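Local coordinates for aminopeptidase N (Francisella tularensis subsp. tularensis, PDB 5DLL), which is a zinc-dependent M1-family aminopeptidase that removes N-terminal residues, preferably alanine, from peptides and probably takes part in breaking down intracellular peptides, at residues A[191-199]-A[317-325]; A[208-216]-A[239-250]. All coordinates share one frame; numbering follows the deposited sequence.

How the contacts relate
Contact 1 joins strand 193-195 and the turn after it, in the N-terminal beta domain, to helix 314-319 and strand 321-322, just after the zinc-binding helix 297-312. Contact 2 pairs the edge strand 207-214 with helix 236-253. The two share no helix or strand; their centres are 22 Å apart and their nearest atoms about 10 Å. Contact 1 is mostly buried and close to the zinc site. It relies on aromatic and aliphatic packing, one hydroxyl-hydroxyl bond and an off-centre cation-pi contact. Contact 2 is partly buried and lies away from the zinc. A tyrosine and a methionine pack there between two polar ties, made by Lys243 and Glu250, and a second methionine packs beyond the first.

Contact 1 (A[191-199]-A[317-325]); sequences PFKKPCYLF and GDRVTCRDW
Tyr197 lays one ring face against the edge of Trp325, in a T-shaped pair. The planes stand at 66°, and the tyrosine ring and the six-membered ring of the indole have centroids 5.1 Å apart. The indole touches with its far corner, CH2, which lies 3.6 Å from Tyr197 CD2. Leu198 CG lies over the opposite face of the tyrosine, toward the rim. At the edge of the same ring, Tyr197 OH is hydrogen-bonded to Thr321 OG1 at 2.8 Å. Thr321 holds this oxygen anti to its own backbone N, while its methyl CG2 packs near Pro195 CG. Leu198 lays both methyls against Asp318, whose side chain lies beside that of the zinc ligand His313. At the other end, the Arg319 guanidinium is tilted over one face of Phe192, toward its CD1-CE1 side, the two planes 46° apart. Its CZ is 3.9 Å from the ring centroid and 32° off the normal, an off-centre cation-pi contact. Pro191 CG lies over the other face, also toward the rim. Long, weak ion pairs link Arg319 to Asp424 and Asp258.

The contact joins the N-terminal domain to the catalytic domain. Strand 193-195 pairs with strand 150-160, whose Met150 touches both Pro195 and Thr321. Strand 321-322 runs parallel to 427-428, and Val320 packs on helix 390-423. Helix 328-346, which carries the zinc ligand Glu332, meets Tyr197 and Cys322 through Lys331.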
loop_
_atom_site.group_PDB
_atom_site.type_symbol
_atom_site.label_atom_id
_atom_site.label_comp_id
_atom_site.label_asym_id
_atom_site.label_seq_id
_atom_site.Cartn_x
_atom_site.Cartn_y
_atom_site.Cartn_z
ATOM N N PRO A 191 2.897 22.817 -19.001
ATOM C CA PRO A 191 4.159 23.541 -19.168
ATOM C C PRO A 191 5.372 22.930 -18.480
ATOM O O PRO A 191 6.496 23.325 -18.793
ATOM C CB PRO A 191 3.860 24.918 -18.562
ATOM C CG PRO A 191 2.772 24.677 -17.580
ATOM C CD PRO A 191 1.959 23.535 -18.116
ATOM N N PHE A 192 5.160 21.990 -17.561
ATOM C CA PHE A 192 6.264 21.397 -16.802
ATOM C C PHE A 192 6.737 20.116 -17.466
ATOM O O PHE A 192 5.928 19.245 -17.791
ATOM C CB PHE A 192 5.854 21.117 -15.348
ATOM C CG PHE A 192 5.202 22.292 -14.668
ATOM C CD1 PHE A 192 5.968 23.345 -14.182
ATOM C CD2 PHE A 192 3.816 22.357 -14.537
ATOM C CE1 PHE A 192 5.365 24.433 -13.571
ATOM C CE2 PHE A 192 3.212 23.443 -13.930
ATOM C CZ PHE A 192 3.987 24.481 -13.444
ATOM N N LYS A 193 8.051 20.021 -17.656
ATOM C CA LYS A 193 8.690 18.823 -18.196
ATOM C C LYS A 193 8.288 17.570 -17.401
ATOM O O LYS A 193 8.337 17.568 -16.171
ATOM C CB LYS A 193 10.215 18.976 -18.168
ATOM C CG LYS A 193 10.763 20.028 -19.120
ATOM C CD LYS A 193 12.200 20.407 -18.777
ATOM C CE LYS A 193 13.203 19.323 -19.154
ATOM N NZ LYS A 193 13.342 19.136 -20.630
ATOM N N LYS A 194 7.876 16.518 -18.111
ATOM C CA LYS A 194 7.548 15.239 -17.486
ATOM C C LYS A 194 7.938 14.071 -18.378
ATOM O O LYS A 194 7.973 14.213 -19.603
ATOM C CB LYS A 194 6.052 15.155 -17.162
ATOM C CG LYS A 194 5.117 15.065 -18.363
ATOM C CD LYS A 194 3.693 14.783 -17.904
ATOM C CE LYS A 194 2.719 14.630 -19.064
ATOM N NZ LYS A 194 2.170 15.936 -19.527
ATOM N N PRO A 195 8.223 12.907 -17.768
ATOM C CA PRO A 195 8.434 11.696 -18.560
ATOM C C PRO A 195 7.108 11.175 -19.118
ATOM O O PRO A 195 6.049 11.466 -18.569
ATOM C CB PRO A 195 9.045 10.719 -17.554
ATOM C CG PRO A 195 8.540 11.168 -16.228
ATOM C CD PRO A 195 8.334 12.652 -16.317
ATOM N N CYS A 196 7.164 10.410 -20.201
ATOM C CA CYS A 196 5.948 9.997 -20.896
ATOM C C CYS A 196 5.058 9.026 -20.108
ATOM O O CYS A 196 3.868 8.934 -20.398
ATOM C CB CYS A 196 6.281 9.412 -22.275
ATOM S SG CYS A 196 7.487 8.065 -22.289
ATOM N N TYR A 197 5.603 8.323 -19.112
ATOM C CA TYR A 197 4.804 7.362 -18.337
ATOM C C TYR A 197 3.686 8.042 -17.538
ATOM O O TYR A 197 2.740 7.382 -17.091
ATOM C CB TYR A 197 5.693 6.493 -17.428
ATOM C CG TYR A 197 6.157 7.139 -16.134
ATOM C CD1 TYR A 197 5.340 7.143 -15.004
ATOM C CD2 TYR A 197 7.421 7.716 -16.030
ATOM C CE1 TYR A 197 5.758 7.726 -13.812
ATOM C CE2 TYR A 197 7.850 8.297 -14.842
ATOM C CZ TYR A 197 7.012 8.303 -13.735
ATOM O OH TYR A 197 7.420 8.882 -12.553
ATOM N N LEU A 198 3.800 9.359 -17.373
ATOM C CA LEU A 198 2.770 10.176 -16.727
ATOM C C LEU A 198 1.816 10.831 -17.714
ATOM O O LEU A 198 0.955 11.621 -17.312
ATOM C CB LEU A 198 3.422 11.275 -15.896
ATOM C CG LEU A 198 4.332 10.762 -14.796
ATOM C CD1 LEU A 198 5.159 11.917 -14.278
ATOM C CD2 LEU A 198 3.523 10.105 -13.689
ATOM N N PHE A 199 1.964 10.528 -18.997
ATOM C CA PHE A 199 1.031 11.033 -19.987
ATOM C C PHE A 199 -0.286 10.272 -19.854
ATOM O O PHE A 199 -0.286 9.052 -19.640
ATOM C CB PHE A 199 1.582 10.897 -21.413
ATOM C CG PHE A 199 0.546 11.135 -22.467
ATOM C CD1 PHE A 199 -0.249 10.089 -22.922
ATOM C CD2 PHE A 199 0.324 12.404 -22.962
ATOM C CE1 PHE A 199 -1.235 10.306 -23.865
ATOM C CE2 PHE A 199 -0.662 12.628 -23.911
ATOM C CZ PHE A 199 -1.440 11.580 -24.363
ATOM N N GLY A 317 7.521 12.571 -7.905
ATOM C CA GLY A 317 7.283 11.605 -8.973
ATOM C C GLY A 317 7.112 12.277 -10.315
ATOM O O GLY A 317 7.751 11.894 -11.292
ATOM N N ASP A 318 6.245 13.284 -10.362
ATOM C CA ASP A 318 5.918 13.967 -11.611
ATOM C C ASP A 318 6.817 15.175 -11.845
ATOM O O ASP A 318 7.368 15.349 -12.927
ATOM C CB ASP A 318 4.446 14.408 -11.629
ATOM C CG ASP A 318 3.471 13.245 -11.457
ATOM O OD1 ASP A 318 3.909 12.113 -11.167
ATOM O OD2 ASP A 318 2.257 13.475 -11.615
ATOM N N ARG A 319 6.960 16.007 -10.826
ATOM C CA ARG A 319 7.745 17.228 -10.946
ATOM C C ARG A 319 9.247 16.923 -10.862
ATOM O O ARG A 319 10.039 17.488 -11.611
ATOM C CB ARG A 319 7.315 18.221 -9.876
ATOM C CG ARG A 319 7.641 19.654 -10.214
ATOM C CD ARG A 319 6.665 20.275 -11.194
ATOM N NE ARG A 319 7.094 21.639 -11.493
ATOM C CZ ARG A 319 6.664 22.738 -10.877
ATOM N NH1 ARG A 319 5.743 22.686 -9.922
ATOM N NH2 ARG A 319 7.156 23.914 -11.232
ATOM N N VAL A 320 9.617 16.031 -9.946
ATOM C CA VAL A 320 10.939 15.405 -9.929
ATOM C C VAL A 320 10.711 13.905 -9.979
ATOM O O VAL A 320 10.040 13.359 -9.100
ATOM C CB VAL A 320 11.727 15.739 -8.646
ATOM C CG1 VAL A 320 13.155 15.205 -8.739
ATOM C CG2 VAL A 320 11.714 17.241 -8.382
ATOM N N THR A 321 11.276 13.247 -10.993
ATOM C CA THR A 321 11.002 11.829 -11.263
ATOM C C THR A 321 12.225 10.923 -11.039
ATOM O O THR A 321 13.290 11.384 -10.627
ATOM C CB THR A 321 10.446 11.638 -12.699
ATOM O OG1 THR A 321 9.830 10.348 -12.813
ATOM C CG2 THR A 321 11.538 11.794 -13.767
ATOM N N CYS A 322 12.049 9.627 -11.288
ATOM C CA CYS A 322 13.151 8.667 -11.222
ATOM C C CYS A 322 13.916 8.631 -12.551
ATOM O O CYS A 322 13.319 8.714 -13.621
ATOM C CB CYS A 322 12.640 7.263 -10.849
ATOM S SG CYS A 322 11.261 6.618 -11.838
ATOM N N ARG A 323 15.242 8.516 -12.462
ATOM C CA ARG A 323 16.123 8.447 -13.634
ATOM C C ARG A 323 15.947 7.129 -14.378
ATOM O O ARG A 323 15.920 7.098 -15.614
ATOM C CB ARG A 323 17.575 8.586 -13.184
ATOM C CG ARG A 323 18.599 8.616 -14.305
ATOM C CD ARG A 323 19.996 8.388 -13.756
ATOM N NE ARG A 323 20.200 6.997 -13.355
ATOM C CZ ARG A 323 21.348 6.501 -12.897
ATOM N NH1 ARG A 323 22.425 7.278 -12.772
ATOM N NH2 ARG A 323 21.423 5.216 -12.563
ATOM N N ASP A 324 15.849 6.045 -13.611
ATOM C CA ASP A 324 15.580 4.716 -14.146
ATOM C C ASP A 324 14.649 3.968 -13.190
ATOM O O ASP A 324 14.329 4.474 -12.119
ATOM C CB ASP A 324 16.893 3.956 -14.350
ATOM C CG ASP A 324 17.712 3.852 -13.074
ATOM O OD1 ASP A 324 17.208 3.270 -12.087
ATOM O OD2 ASP A 324 18.860 4.347 -13.057
ATOM N N TRP A 325 14.229 2.763 -13.564
ATOM C CA TRP A 325 13.254 2.014 -12.765
ATOM C C TRP A 325 13.856 1.236 -11.585
ATOM O O TRP A 325 13.117 0.600 -10.834
ATOM C CB TRP A 325 12.447 1.073 -13.663
ATOM C CG TRP A 325 11.694 1.801 -14.736
ATOM C CD1 TRP A 325 11.945 1.776 -16.079
ATOM C CD2 TRP A 325 10.578 2.681 -14.552
ATOM N NE1 TRP A 325 11.046 2.579 -16.743
ATOM C CE2 TRP A 325 10.197 3.147 -15.829
ATOM C CE3 TRP A 325 9.862 3.116 -13.432
ATOM C CZ2 TRP A 325 9.129 4.027 -16.016
ATOM C CZ3 TRP A 325 8.799 3.992 -13.617
ATOM C CH2 TRP A 325 8.444 4.439 -14.899
#

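Contact 2 (A[208-216]-A[239-250]); sequences SIKDTYITK and MQAVKDSMKWDE
The Tyr213 ring has Met246 over one face and Glu250 OE1 at its edge, near the ring plane. Met246 CB makes a CH-pi contact, 4.0 Å from the ring centroid and 15° off the normal. Met246 SD stands obliquely beside it, 4.2 Å from the same centroid, as a Met-aromatic contact. Tyr213 points CG anti to its backbone N (chi1 178°), which carries the phenol from the strand across to the helix. There Tyr213 OH donates to Glu250 OE1 at 2.7 Å. The second oxygen, Glu250 OE2, accepts from Lys216 N at 2.8 Å. Each donor sits well out of the carboxylate plane, the phenol on one side and Lys216 N on the other. The two bonds would restrict the carboxylate's rotation and tie Tyr213, on the strand, and Lys216, in the loop just beyond, to the helix.

Nearer the start of the strand, the extended Lys243 chain brings NZ to 2.7 Å from Asp211 OD2, a salt bridge. Asp211 OD1 accepts from Thr212 N, so both carboxylate oxygens are engaged. Met239 bends at chi2 and chi3, and this places its methyl CE against Asp211 CB, 3.7 Å away, and near Ile209 CG2.

Strand 207-214 is an outermost strand of its five-stranded mixed sheet and pairs antiparallel with 220-227. The helix segment runs nearly parallel to it, at 14°, with the axes 9.7 Å apart. This sheet belongs to the thermolysin-like catalytic domain of M1 peptidases. Helix 236-253 joins it to the zinc-site helices 297-312 and 328-346, where Trp248 meets Phe312 and Phe342.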
loop_
_atom_site.group_PDB
_atom_site.type_symbol
_atom_site.label_atom_id
_atom_site.label_comp_id
_atom_site.label_asym_id
_atom_site.label_seq_id
_atom_site.Cartn_x
_atom_site.Cartn_y
_atom_site.Cartn_z
ATOM N N SER A 208 -19.797 14.476 -14.043
ATOM C CA SER A 208 -18.727 15.143 -13.311
ATOM C C SER A 208 -19.196 15.819 -12.027
ATOM O O SER A 208 -20.343 16.246 -11.917
ATOM C CB SER A 208 -18.059 16.185 -14.213
ATOM O OG SER A 208 -18.975 17.200 -14.592
ATOM N N ILE A 209 -18.284 15.893 -11.061
ATOM C CA ILE A 209 -18.405 16.775 -9.905
ATOM C C ILE A 209 -17.305 17.825 -10.046
ATOM O O ILE A 209 -16.120 17.497 -10.008
ATOM C CB ILE A 209 -18.187 16.020 -8.574
ATOM C CG1 ILE A 209 -19.276 14.965 -8.363
ATOM C CG2 ILE A 209 -18.151 16.993 -7.398
ATOM C CD1 ILE A 209 -18.926 13.939 -7.304
ATOM N N LYS A 210 -17.701 19.080 -10.221
ATOM C CA LYS A 210 -16.745 20.178 -10.308
ATOM C C LYS A 210 -16.802 21.038 -9.048
ATOM O O LYS A 210 -17.874 21.288 -8.497
ATOM C CB LYS A 210 -17.005 21.015 -11.563
ATOM C CG LYS A 210 -16.843 20.225 -12.850
ATOM C CD LYS A 210 -16.435 21.120 -14.010
ATOM C CE LYS A 210 -16.173 20.318 -15.277
ATOM N NZ LYS A 210 -17.427 19.803 -15.890
ATOM N N ASP A 211 -15.632 21.473 -8.592
ATOM C CA ASP A 211 -15.505 22.241 -7.355
ATOM C C ASP A 211 -14.218 23.063 -7.445
ATOM O O ASP A 211 -13.570 23.070 -8.498
ATOM C CB ASP A 211 -15.468 21.292 -6.151
ATOM C CG ASP A 211 -15.891 21.959 -4.848
ATOM O OD1 ASP A 211 -15.811 23.201 -4.733
ATOM O OD2 ASP A 211 -16.293 21.226 -3.924
ATOM N N THR A 212 -13.857 23.752 -6.362
ATOM C CA THR A 212 -12.713 24.664 -6.367
ATOM C C THR A 212 -11.872 24.561 -5.090
ATOM O O THR A 212 -12.352 24.119 -4.045
ATOM C CB THR A 212 -13.181 26.127 -6.536
ATOM O OG1 THR A 212 -14.336 26.174 -7.383
ATOM C CG2 THR A 212 -12.083 26.985 -7.145
ATOM N N TYR A 213 -10.607 24.960 -5.202
ATOM C CA TYR A 213 -9.696 25.045 -4.068
ATOM C C TYR A 213 -8.774 26.253 -4.242
ATOM O O TYR A 213 -8.112 26.384 -5.269
ATOM C CB TYR A 213 -8.857 23.766 -3.950
ATOM C CG TYR A 213 -7.861 23.822 -2.814
ATOM C CD1 TYR A 213 -8.234 23.469 -1.523
ATOM C CD2 TYR A 213 -6.558 24.259 -3.027
ATOM C CE1 TYR A 213 -7.334 23.538 -0.477
ATOM C CE2 TYR A 213 -5.649 24.338 -1.984
ATOM C CZ TYR A 213 -6.044 23.976 -0.713
ATOM O OH TYR A 213 -5.149 24.048 0.327
ATOM N N ILE A 214 -8.733 27.129 -3.240
ATOM C CA ILE A 214 -7.862 28.303 -3.280
ATOM C C ILE A 214 -6.507 27.948 -2.685
ATOM O O ILE A 214 -6.422 27.469 -1.552
ATOM C CB ILE A 214 -8.450 29.496 -2.497
ATOM C CG1 ILE A 214 -9.829 29.890 -3.050
ATOM C CG2 ILE A 214 -7.488 30.681 -2.526
ATOM C CD1 ILE A 214 -9.790 30.635 -4.367
ATOM N N THR A 215 -5.450 28.202 -3.445
ATOM C CA THR A 215 -4.102 27.872 -3.012
ATOM C C THR A 215 -3.545 28.905 -2.032
ATOM O O THR A 215 -4.139 29.960 -1.802
ATOM C CB THR A 215 -3.145 27.732 -4.216
ATOM O OG1 THR A 215 -3.045 28.977 -4.924
ATOM C CG2 THR A 215 -3.636 26.660 -5.162
ATOM N N LYS A 216 -2.390 28.568 -1.471
ATOM C CA LYS A 216 -1.639 29.402 -0.531
ATOM C C LYS A 216 -1.229 30.753 -1.135
ATOM O O LYS A 216 -1.153 31.756 -0.422
ATOM C CB LYS A 216 -0.398 28.611 -0.112
ATOM C CG LYS A 216 0.537 29.227 0.918
ATOM C CD LYS A 216 1.590 28.200 1.358
ATOM C CE LYS A 216 2.288 27.509 0.178
ATOM N NZ LYS A 216 3.270 26.476 0.590
ATOM N N MET A 239 -13.699 13.967 -3.433
ATOM C CA MET A 239 -13.473 15.397 -3.630
ATOM C C MET A 239 -12.935 16.022 -2.353
ATOM O O MET A 239 -12.018 16.842 -2.396
ATOM C CB MET A 239 -14.769 16.102 -4.045
ATOM C CG MET A 239 -14.619 17.602 -4.286
ATOM S SD MET A 239 -13.398 18.024 -5.550
ATOM C CE MET A 239 -14.406 17.901 -7.024
ATOM N N GLN A 240 -13.506 15.625 -1.219
ATOM C CA GLN A 240 -13.031 16.091 0.078
ATOM C C GLN A 240 -11.598 15.634 0.348
ATOM O O GLN A 240 -10.790 16.408 0.856
ATOM C CB GLN A 240 -13.957 15.619 1.205
ATOM C CG GLN A 240 -13.783 16.390 2.503
ATOM C CD GLN A 240 -13.917 17.890 2.308
ATOM O OE1 GLN A 240 -14.915 18.373 1.766
ATOM N NE2 GLN A 240 -12.900 18.634 2.733
ATOM N N ALA A 241 -11.288 14.385 0.000
ATOM C CA ALA A 241 -9.927 13.852 0.131
ATOM C C ALA A 241 -8.909 14.636 -0.699
ATOM O O ALA A 241 -7.744 14.741 -0.312
ATOM C CB ALA A 241 -9.889 12.380 -0.246
ATOM N N VAL A 242 -9.350 15.188 -1.828
ATOM C CA VAL A 242 -8.494 16.039 -2.661
ATOM C C VAL A 242 -8.178 17.359 -1.951
ATOM O O VAL A 242 -7.041 17.842 -1.990
ATOM C CB VAL A 242 -9.145 16.324 -4.033
ATOM C CG1 VAL A 242 -8.336 17.342 -4.828
ATOM C CG2 VAL A 242 -9.293 15.034 -4.827
ATOM N N LYS A 243 -9.183 17.938 -1.305
ATOM C CA LYS A 243 -9.001 19.186 -0.558
ATOM C C LYS A 243 -8.117 18.987 0.673
ATOM O O LYS A 243 -7.249 19.810 0.961
ATOM C CB LYS A 243 -10.356 19.751 -0.136
ATOM C CG LYS A 243 -11.241 20.171 -1.301
ATOM C CD LYS A 243 -12.601 20.632 -0.809
ATOM C CE LYS A 243 -13.438 21.199 -1.943
ATOM N NZ LYS A 243 -14.883 21.220 -1.588
ATOM N N ASP A 244 -8.346 17.892 1.392
ATOM C CA ASP A 244 -7.516 17.518 2.543
ATOM C C ASP A 244 -6.064 17.292 2.118
ATOM O O ASP A 244 -5.137 17.686 2.824
ATOM C CB ASP A 244 -8.038 16.233 3.206
ATOM C CG ASP A 244 -9.503 16.328 3.650
ATOM O OD1 ASP A 244 -9.978 17.432 4.016
ATOM O OD2 ASP A 244 -10.180 15.273 3.635
ATOM N N SER A 245 -5.883 16.645 0.966
ATOM C CA SER A 245 -4.557 16.357 0.419
ATOM C C SER A 245 -3.807 17.626 0.055
ATOM O O SER A 245 -2.644 17.793 0.414
ATOM C CB SER A 245 -4.672 15.489 -0.834
ATOM O OG SER A 245 -5.368 14.288 -0.565
ATOM N N MET A 246 -4.483 18.504 -0.680
ATOM C CA MET A 246 -3.889 19.744 -1.166
ATOM C C MET A 246 -3.451 20.645 -0.016
ATOM O O MET A 246 -2.338 21.180 -0.028
ATOM C CB MET A 246 -4.879 20.490 -2.066
ATOM C CG MET A 246 -4.851 20.064 -3.524
ATOM S SD MET A 246 -6.170 20.811 -4.501
ATOM C CE MET A 246 -5.399 20.876 -6.114
ATOM N N LYS A 247 -4.336 20.804 0.965
ATOM C CA LYS A 247 -4.081 21.639 2.143
ATOM C C LYS A 247 -2.943 21.100 3.003
ATOM O O LYS A 247 -2.124 21.869 3.503
ATOM C CB LYS A 247 -5.353 21.750 2.984
ATOM C CG LYS A 247 -5.215 22.560 4.264
ATOM C CD LYS A 247 -6.555 22.675 4.975
ATOM C CE LYS A 247 -6.388 23.072 6.435
ATOM N NZ LYS A 247 -5.708 24.387 6.591
ATOM N N TRP A 248 -2.899 19.782 3.179
ATOM C CA TRP A 248 -1.889 19.153 4.022
ATOM C C TRP A 248 -0.501 19.296 3.420
ATOM O O TRP A 248 0.492 19.424 4.139
ATOM C CB TRP A 248 -2.207 17.676 4.227
ATOM C CG TRP A 248 -1.171 16.959 5.026
ATOM C CD1 TRP A 248 -1.076 16.903 6.383
ATOM C CD2 TRP A 248 -0.077 16.191 4.515
ATOM N NE1 TRP A 248 0.009 16.145 6.752
ATOM C CE2 TRP A 248 0.639 15.693 5.621
ATOM C CE3 TRP A 248 0.363 15.867 3.226
ATOM C CZ2 TRP A 248 1.774 14.887 5.480
ATOM C CZ3 TRP A 248 1.496 15.069 3.089
ATOM C CH2 TRP A 248 2.185 14.590 4.211
ATOM N N ASP A 249 -0.442 19.266 2.096
ATOM C CA ASP A 249 0.816 19.386 1.386
ATOM C C ASP A 249 1.330 20.811 1.532
ATOM O O ASP A 249 2.527 21.016 1.774
ATOM C CB ASP A 249 0.637 19.020 -0.092
ATOM C CG ASP A 249 1.787 18.185 -0.641
ATOM O OD1 ASP A 249 2.822 18.031 0.044
ATOM O OD2 ASP A 249 1.653 17.666 -1.773
ATOM N N GLU A 250 0.425 21.785 1.399
ATOM C CA GLU A 250 0.761 23.194 1.647
ATOM C C GLU A 250 1.220 23.406 3.086
ATOM O O GLU A 250 2.306 23.935 3.327
ATOM C CB GLU A 250 -0.431 24.111 1.358
ATOM C CG GLU A 250 -0.726 24.305 -0.118
ATOM C CD GLU A 250 -1.918 25.209 -0.374
ATOM O OE1 GLU A 250 -2.774 25.355 0.517
ATOM O OE2 GLU A 250 -2.007 25.779 -1.478
#